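PDB 4GVO: Lmo2349 protein from Listeria monocytogenes, which probably binds L-cystine or related amino acids outside the membrane and delivers them to an ABC transporter, as a family 3 extracellular solute-binding protein. Local coordinates for residues L38-D43 and F51-M56; N21-D26 and V73-E78; L101-L104 and S109-S112; F173-Q178 and E186-D191. All coordinates share one frame; numbering follows the deposited sequence.

Contact 1. Residues L38-D43 and F51-M56; sequences LVKEID and FKFKTM. With NA (sodium ion), chain D.
Asp43 and Phe51 join the end of a helix to a strand through one carboxylate that also serves a sodium ion. Asp43 CG lies anti to the backbone N (chi1 -173°), beside the carbonyl carbon, so that one residue can chelate sodium with its backbone and its side chain: Asp43 O is 2.3 Å and Asp43 OD1 2.2 Å from the ion. The second oxygen, Asp43 OD2, accepts Phe51 N at 3.1 Å; the bond is nearly straight (162°) but arrives from above the carboxylate plane, 58° out of it. Asp43 OD1 also meets the edge of the Phe51 ring, 3.5 Å from Phe51 CD1. Farther round this ring, Ile42 CG2 comes obliquely to within 4.1 Å of Phe51 CZ. Val39 CG1 wedges between the two phenylalanines, 3.7 Å from Phe53 CZ and 4.0 Å from Phe51 CD2. In one of its two conformers the extended Lys40 chain crosses Phe53, a less certain contact. Leu46 O and Tyr49 O complete the protein's share of the sodium site. Helix 34-44 thus covers strand 49-55, which pairs with strand 9-15, while Ile42 also packs on helix 207-222 and on Phe200 of strand 191-202.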
loop_
_atom_site.group_PDB
_atom_site.type_symbol
_atom_site.label_atom_id
_atom_site.label_comp_id
_atom_site.label_asym_id
_atom_site.label_seq_id
_atom_site.Cartn_x
_atom_site.Cartn_y
_atom_site.Cartn_z
ATOM N N LEU A 38 -2.959 10.410 -8.855
ATOM C CA LEU A 38 -2.522 11.477 -7.946
ATOM C C LEU A 38 -1.188 12.069 -8.404
ATOM O O LEU A 38 -1.022 13.266 -8.415
ATOM C CB LEU A 38 -2.445 10.996 -6.492
ATOM C CG LEU A 38 -2.040 12.048 -5.471
ATOM C CD1 LEU A 38 -2.986 13.237 -5.473
ATOM C CD2 LEU A 38 -1.983 11.367 -4.122
ATOM N N VAL A 39 -0.215 11.236 -8.736
ATOM C CA VAL A 39 1.072 11.713 -9.229
ATOM C C VAL A 39 0.877 12.570 -10.488
ATOM O O VAL A 39 1.526 13.594 -10.666
ATOM C CB VAL A 39 2.060 10.551 -9.461
ATOM C CG1 VAL A 39 3.276 11.046 -10.227
ATOM C CG2 VAL A 39 2.461 9.946 -8.131
ATOM N N LYS A 40 0.010 12.153 -11.397
ATOM C CA LYS A 40 -0.256 12.944 -12.606
ATOM C C LYS A 40 -0.859 14.317 -12.281
ATOM O O LYS A 40 -0.553 15.309 -12.913
ATOM C CB LYS A 40 -1.138 12.162 -13.590
ATOM C CG LYS A 40 -0.452 10.941 -14.201
ATOM C CD LYS A 40 -1.323 10.243 -15.239
ATOM C CE LYS A 40 -0.561 9.180 -16.013
ATOM N NZ LYS A 40 -1.352 8.774 -17.218
ATOM N N GLU A 41 -1.733 14.362 -11.294
ATOM C CA GLU A 41 -2.306 15.611 -10.815
ATOM C C GLU A 41 -1.249 16.508 -10.179
ATOM O O GLU A 41 -1.223 17.713 -10.402
ATOM C CB GLU A 41 -3.474 15.329 -9.868
ATOM C CG GLU A 41 -4.245 16.556 -9.459
ATOM C CD GLU A 41 -4.954 17.233 -10.634
ATOM O OE1 GLU A 41 -5.325 16.544 -11.610
ATOM O OE2 GLU A 41 -5.107 18.463 -10.582
ATOM N N ILE A 42 -0.329 15.916 -9.413
ATOM C CA ILE A 42 0.775 16.646 -8.852
ATOM C C ILE A 42 1.667 17.221 -9.949
ATOM O O ILE A 42 2.040 18.402 -9.914
ATOM C CB ILE A 42 1.590 15.727 -7.897
ATOM C CG1 ILE A 42 0.802 15.527 -6.620
ATOM C CG2 ILE A 42 2.941 16.304 -7.604
ATOM C CD1 ILE A 42 1.295 14.379 -5.766
ATOM N N ASP A 43 1.973 16.421 -10.948
ATOM C CA ASP A 43 2.800 16.868 -12.074
ATOM C C ASP A 43 2.174 18.105 -12.746
ATOM O O ASP A 43 2.875 19.075 -13.038
ATOM C CB ASP A 43 2.947 15.694 -13.065
ATOM C CG ASP A 43 3.909 15.944 -14.210
ATOM O OD1 ASP A 43 4.612 16.939 -14.232
ATOM O OD2 ASP A 43 4.045 15.025 -15.040
ATOM N N PHE A 51 7.013 14.360 -14.405
ATOM C CA PHE A 51 7.021 13.074 -13.705
ATOM C C PHE A 51 6.807 11.979 -14.724
ATOM O O PHE A 51 5.884 12.036 -15.547
ATOM C CB PHE A 51 5.930 13.022 -12.636
ATOM C CG PHE A 51 6.194 13.893 -11.436
ATOM C CD1 PHE A 51 6.098 15.277 -11.497
ATOM C CD2 PHE A 51 6.518 13.336 -10.187
ATOM C CE1 PHE A 51 6.343 16.076 -10.393
ATOM C CE2 PHE A 51 6.742 14.159 -9.088
ATOM C CZ PHE A 51 6.617 15.524 -9.194
ATOM N N LYS A 52 7.637 10.966 -14.648
ATOM C CA LYS A 52 7.457 9.788 -15.441
ATOM C C LYS A 52 7.512 8.559 -14.548
ATOM O O LYS A 52 8.126 8.598 -13.508
ATOM C CB LYS A 52 8.520 9.687 -16.490
ATOM C CG LYS A 52 9.892 9.545 -15.978
ATOM C CD LYS A 52 10.903 9.509 -17.118
ATOM C CE LYS A 52 10.732 8.293 -18.025
ATOM N NZ LYS A 52 11.773 8.259 -19.078
ATOM N N PHE A 53 6.894 7.471 -14.988
ATOM C CA PHE A 53 6.832 6.280 -14.183
ATOM C C PHE A 53 7.845 5.230 -14.637
ATOM O O PHE A 53 8.177 5.107 -15.817
ATOM C CB PHE A 53 5.412 5.693 -14.222
ATOM C CG PHE A 53 4.377 6.599 -13.629
ATOM C CD1 PHE A 53 4.193 6.672 -12.251
ATOM C CD2 PHE A 53 3.624 7.435 -14.442
ATOM C CE1 PHE A 53 3.237 7.506 -11.727
ATOM C CE2 PHE A 53 2.692 8.297 -13.905
ATOM C CZ PHE A 53 2.498 8.321 -12.544
ATOM N N LYS A 54 8.265 4.443 -13.644
ATOM C CA LYS A 54 9.052 3.237 -13.836
ATOM C C LYS A 54 8.364 2.142 -13.029
ATOM O O LYS A 54 8.353 2.183 -11.800
ATOM C CB LYS A 54 10.497 3.424 -13.372
ATOM C CG LYS A 54 11.388 2.223 -13.651
ATOM C CD LYS A 54 12.771 2.334 -13.022
ATOM C CE LYS A 54 13.707 3.280 -13.739
ATOM N NZ LYS A 54 14.309 2.687 -14.976
ATOM N N THR A 55 7.742 1.188 -13.736
ATOM C CA THR A 55 7.004 0.123 -13.085
ATOM C C THR A 55 7.918 -1.047 -12.782
ATOM O O THR A 55 8.858 -1.320 -13.503
ATOM C CB THR A 55 5.796 -0.314 -13.910
ATOM O OG1 THR A 55 6.235 -0.770 -15.192
ATOM C CG2 THR A 55 4.815 0.837 -14.054
ATOM N N MET A 56 7.625 -1.692 -11.666
ATOM C CA MET A 56 8.440 -2.806 -11.160
ATOM C C MET A 56 7.612 -3.604 -10.182
ATOM O O MET A 56 6.523 -3.176 -9.780
ATOM C CB MET A 56 9.784 -2.330 -10.573
ATOM C CG MET A 56 9.599 -1.475 -9.361
ATOM S SD MET A 56 11.122 -0.706 -8.866
ATOM C CE MET A 56 11.358 0.505 -10.192
HETATM NA NA NA D . 4.942 19.127 -14.094
HETATM O O HOH W 1 4.176 20.064 -16.035
#

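Contact 2. Residues N21-D26 and V73-E78; sequences NVCFLD and VAHQME. With HIS (histidine), chain E.
Gln76, whose side chain packs on Val22, brings its backbone oxygen to the amino nitrogen of the bound histidine, 2.6 Å from Gln76 O to ligand N. Glu78 OE2 stands 2.7 Å from that same ligand N, and its negative charge would probably favour a protonated amino group there. The ligand carboxylate is held by Glu78 N, which donates to ligand O over 2.8 Å along an almost straight line (174°). Arg83 and Asn128 also bond the ligand. S-oxy cysteine contacts the same ten residues and takes the same Glu78 N-H, so it is probably an alternative occupant of the site. Behind this first shell, Cys23 SG sits between its backbone N and carbonyl carbon (chi1 53°), which carries it over one face of the His75 ring. The sulfur is 3.8 Å from the His75 ring centroid, 32° off the normal, and closest to the CD2 and NE2 side; this sulfur-aromatic contact backs a pocket residue. Val22 CG1 reaches Gln76 CG at 3.6 Å, just where the glutamine chain bends. Beyond the bend, Asp35 and Asn95 bond NE2 and OE1 of Gln76 respectively and so fix the rotation of its amide. Val22 and Cys23 form a classic beta bulge opposite Phe19, and the loop after strand 72-73 runs between this small antiparallel sheet, helix 61-66 and strand 191-202.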
loop_
_atom_site.group_PDB
_atom_site.type_symbol
_atom_site.label_atom_id
_atom_site.label_comp_id
_atom_site.label_asym_id
_atom_site.label_seq_id
_atom_site.Cartn_x
_atom_site.Cartn_y
_atom_site.Cartn_z
ATOM N N ASN A 21 -6.993 -0.674 -8.656
ATOM C CA ASN A 21 -7.453 0.642 -8.310
ATOM C C ASN A 21 -6.434 1.592 -7.705
ATOM O O ASN A 21 -6.787 2.736 -7.372
ATOM C CB ASN A 21 -8.764 0.640 -7.533
ATOM C CG ASN A 21 -9.986 0.632 -8.461
ATOM O OD1 ASN A 21 -9.925 0.136 -9.568
ATOM N ND2 ASN A 21 -11.101 1.099 -7.960
ATOM N N VAL A 22 -5.194 1.149 -7.600
ATOM C CA VAL A 22 -4.111 1.942 -6.976
ATOM C C VAL A 22 -2.969 2.173 -7.962
ATOM O O VAL A 22 -2.555 3.301 -8.209
ATOM C CB VAL A 22 -3.641 1.282 -5.683
ATOM C CG1 VAL A 22 -2.301 1.849 -5.227
ATOM C CG2 VAL A 22 -4.734 1.384 -4.614
ATOM N N CYS A 23 -2.479 1.082 -8.539
ATOM C CA CYS A 23 -1.442 1.131 -9.579
ATOM C C CYS A 23 -1.571 -0.149 -10.390
ATOM O O CYS A 23 -1.275 -1.230 -9.938
ATOM C CB CYS A 23 -0.018 1.391 -9.035
ATOM S SG CYS A 23 0.552 0.296 -7.724
ATOM N N PHE A 24 -2.084 0.004 -11.602
ATOM C CA PHE A 24 -2.440 -1.114 -12.427
ATOM C C PHE A 24 -2.581 -0.657 -13.872
ATOM O O PHE A 24 -2.645 0.516 -14.141
ATOM C CB PHE A 24 -3.712 -1.775 -11.942
ATOM C CG PHE A 24 -4.968 -1.016 -12.285
ATOM C CD1 PHE A 24 -5.344 0.105 -11.545
ATOM C CD2 PHE A 24 -5.771 -1.387 -13.350
ATOM C CE1 PHE A 24 -6.486 0.825 -11.823
ATOM C CE2 PHE A 24 -6.923 -0.675 -13.636
ATOM C CZ PHE A 24 -7.265 0.452 -12.886
ATOM N N LEU A 25 -2.585 -1.619 -14.797
ATOM C CA LEU A 25 -2.759 -1.349 -16.201
ATOM C C LEU A 25 -4.217 -1.617 -16.584
ATOM O O LEU A 25 -4.754 -2.703 -16.308
ATOM C CB LEU A 25 -1.814 -2.232 -17.006
ATOM C CG LEU A 25 -0.309 -1.955 -16.814
ATOM C CD1 LEU A 25 0.515 -3.182 -17.276
ATOM C CD2 LEU A 25 0.080 -0.646 -17.493
ATOM N N ASP A 26 -4.851 -0.646 -17.222
ATOM C CA ASP A 26 -6.252 -0.829 -17.670
ATOM C C ASP A 26 -6.327 -1.643 -18.975
ATOM O O ASP A 26 -5.306 -2.156 -19.440
ATOM C CB ASP A 26 -6.960 0.533 -17.767
ATOM C CG ASP A 26 -6.515 1.369 -18.970
ATOM O OD1 ASP A 26 -5.773 0.863 -19.873
ATOM O OD2 ASP A 26 -6.908 2.569 -18.990
ATOM N N VAL A 73 8.877 6.989 -4.680
ATOM C CA VAL A 73 8.048 5.760 -4.755
ATOM C C VAL A 73 6.628 6.137 -4.364
ATOM O O VAL A 73 6.423 6.836 -3.343
ATOM C CB VAL A 73 8.616 4.658 -3.847
ATOM C CG1 VAL A 73 7.626 3.503 -3.677
ATOM C CG2 VAL A 73 9.940 4.146 -4.421
ATOM N N ALA A 74 5.679 5.662 -5.172
ATOM C CA ALA A 74 4.222 5.807 -4.930
ATOM C C ALA A 74 3.568 4.449 -5.002
ATOM O O ALA A 74 3.439 3.906 -6.091
ATOM C CB ALA A 74 3.612 6.726 -5.990
ATOM N N HIS A 75 3.263 3.848 -3.856
ATOM C CA HIS A 75 2.623 2.563 -3.810
ATOM C C HIS A 75 1.953 2.359 -2.473
ATOM O O HIS A 75 2.235 1.391 -1.774
ATOM C CB HIS A 75 3.654 1.439 -4.078
ATOM C CG HIS A 75 3.043 0.106 -4.470
ATOM N ND1 HIS A 75 2.249 -0.639 -3.639
ATOM C CD2 HIS A 75 3.132 -0.609 -5.665
ATOM C CE1 HIS A 75 1.850 -1.758 -4.306
ATOM N NE2 HIS A 75 2.408 -1.758 -5.513
ATOM N N GLN A 76 1.108 3.299 -2.080
ATOM C CA GLN A 76 0.419 3.208 -0.783
ATOM C C GLN A 76 1.411 2.966 0.358
ATOM O O GLN A 76 1.176 2.124 1.245
ATOM C CB GLN A 76 -0.668 2.161 -0.829
ATOM C CG GLN A 76 -1.862 2.574 -1.687
ATOM C CD GLN A 76 -2.670 3.675 -1.039
ATOM O OE1 GLN A 76 -3.105 3.536 0.103
ATOM N NE2 GLN A 76 -2.845 4.781 -1.756
ATOM N N MET A 77 2.538 3.688 0.350
ATOM C CA MET A 77 3.603 3.377 1.310
ATOM C C MET A 77 3.307 3.959 2.697
ATOM O O MET A 77 3.213 5.178 2.882
ATOM C CB MET A 77 4.970 3.904 0.827
ATOM C CG MET A 77 5.393 3.310 -0.522
ATOM S SD MET A 77 5.527 1.523 -0.556
ATOM C CE MET A 77 7.131 1.304 0.217
ATOM N N GLU A 78 3.215 3.042 3.664
ATOM C CA GLU A 78 3.020 3.367 5.056
ATOM C C GLU A 78 4.263 3.919 5.689
ATOM O O GLU A 78 5.357 3.374 5.517
ATOM C CB GLU A 78 2.588 2.096 5.785
ATOM C CG GLU A 78 1.185 1.615 5.427
ATOM C CD GLU A 78 0.984 0.146 5.845
ATOM O OE1 GLU A 78 0.986 -0.125 7.073
ATOM O OE2 GLU A 78 0.863 -0.734 4.974
HETATM N N HIS E . 0.955 -0.295 2.283
HETATM C CA HIS E . 2.074 -1.232 1.957
HETATM C C HIS E . 3.362 -0.853 2.607
HETATM O O HIS E . 3.454 0.264 3.137
HETATM C CB HIS E . 2.268 -1.312 0.453
HETATM C CG HIS E . 1.373 -2.329 -0.188
HETATM N ND1 HIS E . 0.038 -2.206 -0.153
HETATM C CD2 HIS E . 1.646 -3.559 -0.832
HETATM C CE1 HIS E . -0.514 -3.291 -0.753
HETATM N NE2 HIS E . 0.477 -4.086 -1.183
HETATM O OXT HIS E . 4.312 -1.670 2.619
#

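Contact 3. Residues L101-L104 and S109-S112; sequences LTVL and SINS
Leu101 brings its CD1 methyl to the carbonyl oxygens of two successive flat peptide groups, 3.9 Å from Asn111 O and 4.2 Å from Ser112 O; neither segment supplies an aromatic ring. The same methyl meets an aliphatic partner more closely, since Leu101 CD1 lies 3.6 Å from Ile110 CG2. Leu101 reaches this far because CG stands anti to its carbonyl carbon (chi1 -61°) and CD1 then continues the chain in extended form (chi2 178°). The two side chains cross at about a right angle, and the leucine methyl meets the short branch of Ile110. The longer branch of Ile110 runs toward Val103 instead, where Ile110 CD1 is 4.1 Å from Val103 CG1. Ile110 therefore spans two strand residues that project from one side, its methyls dividing the work: CG2 for Leu101, CD1 for Val103. Thr102, between them, points the other way, toward strands 168-170 and 186-189. Away from this apolar patch the loop backbone is held by Asp115, whose carboxylate accepts Asn111 N and, weakly, Ser112 N, while Ser112 OG bonds Lys114 N. Leu116 also touches Ile110, and Val189 packs on both Leu101 and Val103. The arrangement is that of a strand whose chain turns back after its end so that a loop isoleucine packs on one side of the sheet, here within the alpha/beta lobe of a periplasmic-type binding protein.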
loop_
_atom_site.group_PDB
_atom_site.type_symbol
_atom_site.label_atom_id
_atom_site.label_comp_id
_atom_site.label_asym_id
_atom_site.label_seq_id
_atom_site.Cartn_x
_atom_site.Cartn_y
_atom_site.Cartn_z
ATOM N N LEU A 101 -5.686 -8.419 10.737
ATOM C CA LEU A 101 -5.748 -9.785 10.244
ATOM C C LEU A 101 -6.942 -9.932 9.328
ATOM O O LEU A 101 -8.002 -9.361 9.554
ATOM C CB LEU A 101 -5.839 -10.796 11.350
ATOM C CG LEU A 101 -4.690 -10.857 12.352
ATOM C CD1 LEU A 101 -4.970 -11.907 13.423
ATOM C CD2 LEU A 101 -3.345 -11.110 11.651
ATOM N N THR A 102 -6.743 -10.714 8.276
ATOM C CA THR A 102 -7.763 -10.886 7.256
ATOM C C THR A 102 -7.841 -12.391 6.980
ATOM O O THR A 102 -6.832 -13.066 6.852
ATOM C CB THR A 102 -7.378 -10.081 6.012
ATOM O OG1 THR A 102 -7.419 -8.686 6.332
ATOM C CG2 THR A 102 -8.353 -10.351 4.852
ATOM N N VAL A 103 -9.067 -12.911 6.953
ATOM C CA VAL A 103 -9.331 -14.338 6.846
ATOM C C VAL A 103 -10.438 -14.607 5.826
ATOM O O VAL A 103 -11.097 -13.698 5.344
ATOM C CB VAL A 103 -9.740 -14.904 8.221
ATOM C CG1 VAL A 103 -8.591 -14.785 9.238
ATOM C CG2 VAL A 103 -11.024 -14.220 8.721
ATOM N N LEU A 104 -10.621 -15.874 5.472
ATOM C CA LEU A 104 -11.833 -16.265 4.719
ATOM C C LEU A 104 -13.086 -15.866 5.494
ATOM O O LEU A 104 -13.139 -15.964 6.717
ATOM C CB LEU A 104 -11.863 -17.737 4.559
ATOM C CG LEU A 104 -11.124 -18.414 3.522
ATOM C CD1 LEU A 104 -11.617 -19.888 3.613
ATOM C CD2 LEU A 104 -11.394 -17.806 2.140
ATOM N N SER A 109 -12.294 -18.563 13.595
ATOM C CA SER A 109 -11.373 -19.129 14.576
ATOM C C SER A 109 -10.294 -18.177 15.066
ATOM O O SER A 109 -9.625 -18.433 16.075
ATOM C CB SER A 109 -10.757 -20.406 14.048
ATOM O OG SER A 109 -9.799 -20.185 13.021
ATOM N N ILE A 110 -10.157 -17.046 14.376
ATOM C CA ILE A 110 -9.081 -16.076 14.673
ATOM C C ILE A 110 -9.675 -14.675 14.955
ATOM O O ILE A 110 -10.454 -14.153 14.167
ATOM C CB ILE A 110 -8.133 -15.973 13.447
ATOM C CG1 ILE A 110 -7.410 -17.268 13.217
ATOM C CG2 ILE A 110 -7.150 -14.828 13.599
ATOM C CD1 ILE A 110 -6.831 -17.488 11.823
ATOM N N ASN A 111 -9.304 -14.121 16.097
ATOM C CA ASN A 111 -9.568 -12.744 16.422
ATOM C C ASN A 111 -8.265 -12.097 16.844
ATOM O O ASN A 111 -7.758 -11.266 16.125
ATOM C CB ASN A 111 -10.705 -12.616 17.453
ATOM C CG ASN A 111 -11.117 -11.168 17.622
ATOM O OD1 ASN A 111 -10.343 -10.383 18.100
ATOM N ND2 ASN A 111 -12.243 -10.793 17.021
ATOM N N SER A 112 -7.709 -12.476 17.981
ATOM C CA SER A 112 -6.407 -12.016 18.426
ATOM C C SER A 112 -5.306 -12.661 17.586
ATOM O O SER A 112 -5.440 -13.782 17.103
ATOM C CB SER A 112 -6.200 -12.500 19.857
ATOM O OG SER A 112 -4.934 -12.147 20.378
#

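Contact 4. Residues F173-Q178 and E186-D191; sequences FAVDFQ and EKVVGD
Val175 overlaps the backbone and side chains at the start of strand 186-189, its CG1 lying 3.7 Å from Glu186 O and 4.1 Å from Glu186 CB. The unit is a beta-alpha-beta crossover: strand 168-170, helix 172-180 and strand 186-189, with both strands pairing antiparallel to strand 95-104. Helix and second strand run nearly antiparallel, their short axes 8.3 Å apart at closest approach. The other branch of Val175 turns along the strand, where CG2 meets Val188 CG1 obliquely at 4.2 Å; one valine thus touches two alternate strand residues, Glu186 and Val188. Lys187, between them, points away and gives its NZ to Asp105 and Asn108. One helical turn on from Val175, Gln178 leaves the helix with CG anti to the backbone N (chi1 -174°) and an extended chain, and so arrives beside the carboxylate of Glu186. Gln178 NE2 donates to Glu186 OE2 at 2.9 Å, but the bond is weak, bent to 136°, and the amide and carboxylate planes are turned 81° apart. Ala157 of helix 156-162 packs against both side chains, and Leu160 against Glu186. Glu186 O accepts from Asn179 ND2, a further tie between helix and strand. A water closes the polar end, giving one proton to Gln178 OE1 at 2.9 Å and another to Glu186 OE2 at 3.2 Å, so that this carboxylate oxygen takes two donors.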
loop_
_atom_site.group_PDB
_atom_site.type_symbol
_atom_site.label_atom_id
_atom_site.label_comp_id
_atom_site.label_asym_id
_atom_site.label_seq_id
_atom_site.Cartn_x
_atom_site.Cartn_y
_atom_site.Cartn_z
ATOM N N PHE A 173 -10.193 -0.988 2.764
ATOM C CA PHE A 173 -10.529 -0.531 1.414
ATOM C C PHE A 173 -10.132 -1.567 0.387
ATOM O O PHE A 173 -10.790 -1.725 -0.635
ATOM C CB PHE A 173 -9.960 0.875 1.068
ATOM C CG PHE A 173 -8.557 0.900 0.540
ATOM C CD1 PHE A 173 -8.284 0.595 -0.785
ATOM C CD2 PHE A 173 -7.489 1.317 1.341
ATOM C CE1 PHE A 173 -6.990 0.684 -1.287
ATOM C CE2 PHE A 173 -6.185 1.358 0.859
ATOM C CZ PHE A 173 -5.924 1.042 -0.448
ATOM N N ALA A 174 -9.011 -2.227 0.626
ATOM C CA ALA A 174 -8.481 -3.182 -0.312
ATOM C C ALA A 174 -9.293 -4.481 -0.301
ATOM O O ALA A 174 -9.590 -5.053 -1.358
ATOM C CB ALA A 174 -6.980 -3.434 -0.096
ATOM N N VAL A 175 -9.642 -4.960 0.886
ATOM C CA VAL A 175 -10.463 -6.137 1.083
ATOM C C VAL A 175 -11.836 -5.922 0.419
ATOM O O VAL A 175 -12.316 -6.782 -0.320
ATOM C CB VAL A 175 -10.616 -6.448 2.573
ATOM C CG1 VAL A 175 -11.706 -7.528 2.793
ATOM C CG2 VAL A 175 -9.278 -6.874 3.194
ATOM N N ASP A 176 -12.419 -4.772 0.646
ATOM C CA ASP A 176 -13.729 -4.520 0.127
ATOM C C ASP A 176 -13.748 -4.514 -1.407
ATOM O O ASP A 176 -14.658 -5.079 -2.047
ATOM C CB ASP A 176 -14.318 -3.217 0.675
ATOM C CG ASP A 176 -14.744 -3.313 2.182
ATOM O OD1 ASP A 176 -14.602 -4.402 2.787
ATOM O OD2 ASP A 176 -15.246 -2.266 2.727
ATOM N N PHE A 177 -12.739 -3.888 -2.016
ATOM C CA PHE A 177 -12.682 -3.829 -3.472
ATOM C C PHE A 177 -12.476 -5.225 -4.071
ATOM O O PHE A 177 -13.197 -5.646 -5.014
ATOM C CB PHE A 177 -11.637 -2.836 -3.990
ATOM C CG PHE A 177 -11.674 -2.674 -5.489
ATOM C CD1 PHE A 177 -12.729 -2.014 -6.078
ATOM C CD2 PHE A 177 -10.708 -3.224 -6.296
ATOM C CE1 PHE A 177 -12.839 -1.902 -7.431
ATOM C CE2 PHE A 177 -10.769 -3.066 -7.665
ATOM C CZ PHE A 177 -11.859 -2.417 -8.227
ATOM N N GLN A 178 -11.575 -6.000 -3.475
ATOM C CA GLN A 178 -11.326 -7.345 -3.973
ATOM C C GLN A 178 -12.600 -8.239 -3.882
ATOM O O GLN A 178 -12.859 -9.021 -4.803
ATOM C CB GLN A 178 -10.158 -7.959 -3.213
ATOM C CG GLN A 178 -9.744 -9.301 -3.761
ATOM C CD GLN A 178 -8.586 -9.885 -2.986
ATOM O OE1 GLN A 178 -7.403 -9.494 -3.176
ATOM N NE2 GLN A 178 -8.907 -10.843 -2.115
ATOM N N GLU A 186 -13.063 -12.398 1.597
ATOM C CA GLU A 186 -12.225 -12.176 2.761
ATOM C C GLU A 186 -12.905 -11.224 3.695
ATOM O O GLU A 186 -13.816 -10.477 3.330
ATOM C CB GLU A 186 -10.913 -11.568 2.328
ATOM C CG GLU A 186 -10.078 -12.507 1.478
ATOM C CD GLU A 186 -8.787 -11.883 0.986
ATOM O OE1 GLU A 186 -8.476 -10.756 1.396
ATOM O OE2 GLU A 186 -8.115 -12.472 0.101
ATOM N N LYS A 187 -12.501 -11.267 4.951
ATOM C CA LYS A 187 -13.000 -10.292 5.954
ATOM C C LYS A 187 -11.860 -9.921 6.902
ATOM O O LYS A 187 -11.022 -10.769 7.225
ATOM C CB LYS A 187 -14.233 -10.810 6.700
ATOM C CG LYS A 187 -13.947 -11.901 7.692
ATOM C CD LYS A 187 -15.207 -12.374 8.381
ATOM C CE LYS A 187 -14.889 -13.552 9.285
ATOM N NZ LYS A 187 -16.156 -14.157 9.765
ATOM N N VAL A 188 -11.873 -8.674 7.380
ATOM C CA VAL A 188 -10.981 -8.285 8.480
ATOM C C VAL A 188 -11.555 -8.789 9.796
ATOM O O VAL A 188 -12.793 -8.881 9.978
ATOM C CB VAL A 188 -10.748 -6.736 8.524
ATOM C CG1 VAL A 188 -10.025 -6.281 7.258
ATOM C CG2 VAL A 188 -12.038 -5.952 8.746
ATOM N N VAL A 189 -10.664 -9.146 10.712
ATOM C CA VAL A 189 -11.038 -9.612 12.043
ATOM C C VAL A 189 -10.120 -8.951 13.049
ATOM O O VAL A 189 -8.999 -8.570 12.737
ATOM C CB VAL A 189 -11.005 -11.143 12.197
ATOM C CG1 VAL A 189 -12.068 -11.797 11.318
ATOM C CG2 VAL A 189 -9.635 -11.719 11.925
ATOM N N GLY A 190 -10.556 -8.871 14.290
ATOM C CA GLY A 190 -9.660 -8.490 15.342
ATOM C C GLY A 190 -9.357 -7.013 15.369
ATOM O O GLY A 190 -10.016 -6.166 14.722
ATOM N N ASP A 191 -8.296 -6.712 16.099
ATOM C CA ASP A 191 -7.939 -5.321 16.366
ATOM C C ASP A 191 -7.077 -4.743 15.266
ATOM O O ASP A 191 -6.426 -5.484 14.498
ATOM C CB ASP A 191 -7.258 -5.214 17.707
ATOM C CG ASP A 191 -8.209 -5.565 18.885
ATOM O OD1 ASP A 191 -9.457 -5.442 18.724
ATOM O OD2 ASP A 191 -7.674 -5.988 19.915
HETATM O O HOH W 2 -5.744 -10.937 -1.313
#

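Overall arrangement
Contact 2 lies near the centre of the chain, at the ligand pocket; contact 1 lies on one side of that centre and contacts 3 and 4 on the other. Contact 1 is nested in the loop closed by contact 2, and the two meet where Val39 CG2 touches Ala74 CB at 4.0 Å. Strands 95-104 and 186-189 of contacts 3 and 4 are neighbours in a sheet that contact 1 also reaches: Val103 O lies 2.8 Å from Lys187 N, a probable hydrogen bond. Contact 4 also reaches the pocket side, with Phe173 CZ 3.8 Å from Gln76 OE1, although the Gln178 side chain stays about 10 Å from the histidine. Centres of contacts 1 and 3 are about 36 Å apart.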